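Local coordinates for putative type III secretion protein YscE (PDB 2P58), which acts with YscG as a cytosolic chaperone of type III secretion, keeping the needle protein YscF from polymerising prematurely, at residues A[25-30]-A[41-46]. Residues are numbered along the deposited sequence; the frame is centred on the assembly and turned at random.
Sequences TKLKKD and QVWQRE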
loop_
_atom_site.group_PDB
_atom_site.type_symbol
_atom_site.label_atom_id
_atom_site.label_comp_id
_atom_site.label_asym_id
_atom_site.label_seq_id
_atom_site.Cartn_x
_atom_site.Cartn_y
_atom_site.Cartn_z
ATOM N N THR A 25 11.671 16.547 -13.188
ATOM C CA THR A 25 12.286 17.684 -13.891
ATOM C C THR A 25 11.226 18.677 -14.356
ATOM O O THR A 25 11.410 19.903 -14.233
ATOM C CB THR A 25 13.134 17.158 -15.080
ATOM O OG1 THR A 25 14.155 16.318 -14.533
ATOM C CG2 THR A 25 13.782 18.317 -15.859
ATOM N N LYS A 26 10.098 18.164 -14.854
ATOM C CA LYS A 26 9.019 19.026 -15.315
ATOM C C LYS A 26 8.435 19.842 -14.136
ATOM O O LYS A 26 8.182 21.040 -14.255
ATOM C CB LYS A 26 7.904 18.215 -15.994
ATOM C CG LYS A 26 6.674 19.052 -16.363
ATOM C CD LYS A 26 5.572 18.217 -16.983
ATOM C CE LYS A 26 4.252 18.998 -17.052
ATOM N NZ LYS A 26 3.831 19.458 -15.678
ATOM N N LEU A 27 8.232 19.182 -12.999
ATOM C CA LEU A 27 7.724 19.851 -11.801
ATOM C C LEU A 27 8.707 20.945 -11.359
ATOM O O LEU A 27 8.298 22.059 -11.016
ATOM C CB LEU A 27 7.550 18.813 -10.676
ATOM C CG LEU A 27 7.132 19.361 -9.315
ATOM C CD1 LEU A 27 5.814 20.126 -9.442
ATOM C CD2 LEU A 27 6.990 18.175 -8.340
ATOM N N LYS A 28 10.010 20.679 -11.408
ATOM C CA LYS A 28 10.933 21.725 -10.978
ATOM C C LYS A 28 10.868 22.912 -11.935
ATOM O O LYS A 28 11.060 24.056 -11.525
ATOM C CB LYS A 28 12.349 21.186 -10.868
ATOM C CG LYS A 28 12.504 20.202 -9.705
ATOM C CD LYS A 28 13.912 19.661 -9.690
ATOM C CE LYS A 28 14.147 18.777 -8.498
ATOM N NZ LYS A 28 15.531 18.255 -8.550
ATOM N N LYS A 29 10.591 22.648 -13.213
ATOM C CA LYS A 29 10.421 23.745 -14.183
ATOM C C LYS A 29 9.102 24.495 -13.892
ATOM O O LYS A 29 9.039 25.731 -13.974
ATOM C CB LYS A 29 10.440 23.200 -15.612
ATOM C CG LYS A 29 11.837 22.786 -16.020
ATOM C CD LYS A 29 11.887 22.240 -17.454
ATOM C CE LYS A 29 13.239 21.563 -17.747
ATOM N NZ LYS A 29 13.084 20.662 -18.940
ATOM N N ASP A 30 8.043 23.762 -13.543
ATOM C CA ASP A 30 6.784 24.425 -13.201
ATOM C C ASP A 30 6.987 25.304 -11.947
ATOM O O ASP A 30 6.381 26.346 -11.810
ATOM C CB ASP A 30 5.655 23.410 -12.887
ATOM C CG ASP A 30 5.175 22.641 -14.121
ATOM O OD1 ASP A 30 5.505 23.045 -15.256
ATOM O OD2 ASP A 30 4.460 21.624 -13.947
ATOM N N GLN A 41 2.709 24.523 -1.728
ATOM C CA GLN A 41 2.521 23.429 -0.777
ATOM C C GLN A 41 2.207 22.197 -1.607
ATOM O O GLN A 41 2.738 21.117 -1.322
ATOM C CB GLN A 41 1.412 23.757 0.236
ATOM C CG GLN A 41 1.898 24.872 1.178
ATOM C CD GLN A 41 0.801 25.606 1.902
ATOM O OE1 GLN A 41 1.012 26.727 2.403
ATOM N NE2 GLN A 41 -0.374 24.990 1.984
ATOM N N VAL A 42 1.403 22.361 -2.655
ATOM C CA VAL A 42 1.048 21.259 -3.545
ATOM C C VAL A 42 2.305 20.760 -4.261
ATOM O O VAL A 42 2.623 19.567 -4.250
ATOM C CB VAL A 42 -0.010 21.700 -4.617
ATOM C CG1 VAL A 42 -0.239 20.588 -5.660
ATOM C CG2 VAL A 42 -1.325 22.043 -3.933
ATOM N N TRP A 43 3.038 21.678 -4.884
ATOM C CA TRP A 43 4.243 21.263 -5.610
ATOM C C TRP A 43 5.324 20.637 -4.725
ATOM O O TRP A 43 6.006 19.702 -5.164
ATOM C CB TRP A 43 4.832 22.454 -6.374
ATOM C CG TRP A 43 4.034 22.892 -7.575
ATOM C CD1 TRP A 43 3.270 22.103 -8.409
ATOM C CD2 TRP A 43 4.064 24.190 -8.173
ATOM N NE1 TRP A 43 2.839 22.834 -9.489
ATOM C CE2 TRP A 43 3.315 24.115 -9.377
ATOM C CE3 TRP A 43 4.655 25.412 -7.812
ATOM C CZ2 TRP A 43 3.144 25.216 -10.229
ATOM C CZ3 TRP A 43 4.483 26.507 -8.658
ATOM C CH2 TRP A 43 3.730 26.394 -9.857
ATOM N N GLN A 44 5.516 21.150 -3.508
ATOM C CA GLN A 44 6.516 20.598 -2.588
ATOM C C GLN A 44 6.131 19.156 -2.236
ATOM O O GLN A 44 6.993 18.282 -2.179
ATOM C CB GLN A 44 6.615 21.406 -1.292
ATOM C CG GLN A 44 7.579 20.827 -0.198
ATOM C CD GLN A 44 6.956 19.752 0.747
ATOM O OE1 GLN A 44 5.817 19.878 1.216
ATOM N NE2 GLN A 44 7.737 18.710 1.051
ATOM N N ARG A 45 4.842 18.916 -2.029
ATOM C CA ARG A 45 4.392 17.564 -1.688
ATOM C C ARG A 45 4.666 16.610 -2.821
ATOM O O ARG A 45 5.086 15.463 -2.601
ATOM C CB ARG A 45 2.881 17.532 -1.441
ATOM C CG ARG A 45 2.504 16.965 -0.104
ATOM C CD ARG A 45 2.870 17.977 0.955
ATOM N NE ARG A 45 1.791 18.116 1.937
ATOM C CZ ARG A 45 1.549 19.213 2.649
ATOM N NH1 ARG A 45 2.296 20.308 2.509
ATOM N NH2 ARG A 45 0.545 19.216 3.510
ATOM N N GLU A 46 4.370 17.061 -4.033
ATOM C CA GLU A 46 4.582 16.211 -5.195
ATOM C C GLU A 46 6.057 15.969 -5.395
ATOM O O GLU A 46 6.476 14.851 -5.672
ATOM C CB GLU A 46 3.980 16.811 -6.489
ATOM C CG GLU A 46 3.878 15.710 -7.536
ATOM C CD GLU A 46 3.442 16.158 -8.907
ATOM O OE1 GLU A 46 2.984 17.301 -9.053
ATOM O OE2 GLU A 46 3.570 15.329 -9.842
#
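Asp30, whose CB packs against one face of the Trp43 indole, holds its carboxylate in two salt bridges on its own side of the contact. OD2 receives Lys26 NZ at 2.8 Å on its syn lone pair, one helical turn back, while OD1 pairs with Arg33 in the connection that follows. Two cations on one carboxylate probably keep it ionised and limit its rotation. Asp30 CB lies 3.9 Å above the indole plane of Trp43, offset toward the rim. The six-membered ring of Trp43 also reaches the last turn of helix 10-30, bringing CH2 to 3.3 Å from Asp30 O. With CG anti to its own carbonyl carbon (chi1 -72°), the indole of Trp43 reaches out from its helix, slanting back toward the N-terminal end, to Asp30, and Tyr40, one turn earlier, meets it edge-to-face. At the pyrrole end the touch is apolar: Leu27 CD1 comes obliquely to Trp43 CD1 at 3.4 Å. The other branch, Leu27 CD2, packs between Trp43 O and Glu46 CB, 3.8 Å from the latter. Leu27 also touches Ser47 and Leu50, so one side chain spans several positions of the partner helix. Glu46 keeps an extended chain whose aliphatic part flanks Leu27, and its OE1 stays 6.7 Å from Asp30 OD2; an aromatic side chain of another protein in the complex packs on Glu46 as well. No hydrogen bond joins the two segments. Their axes run nearly antiparallel, at 159° and 10.5 Å apart, and the CA atoms of Leu27 and Trp43 are the nearest pair across the segments. Leucine, tryptophan and the aliphatic part of glutamate thus close the interface near the connection of an antiparallel helical hairpin, the fold of this two-helix chaperone.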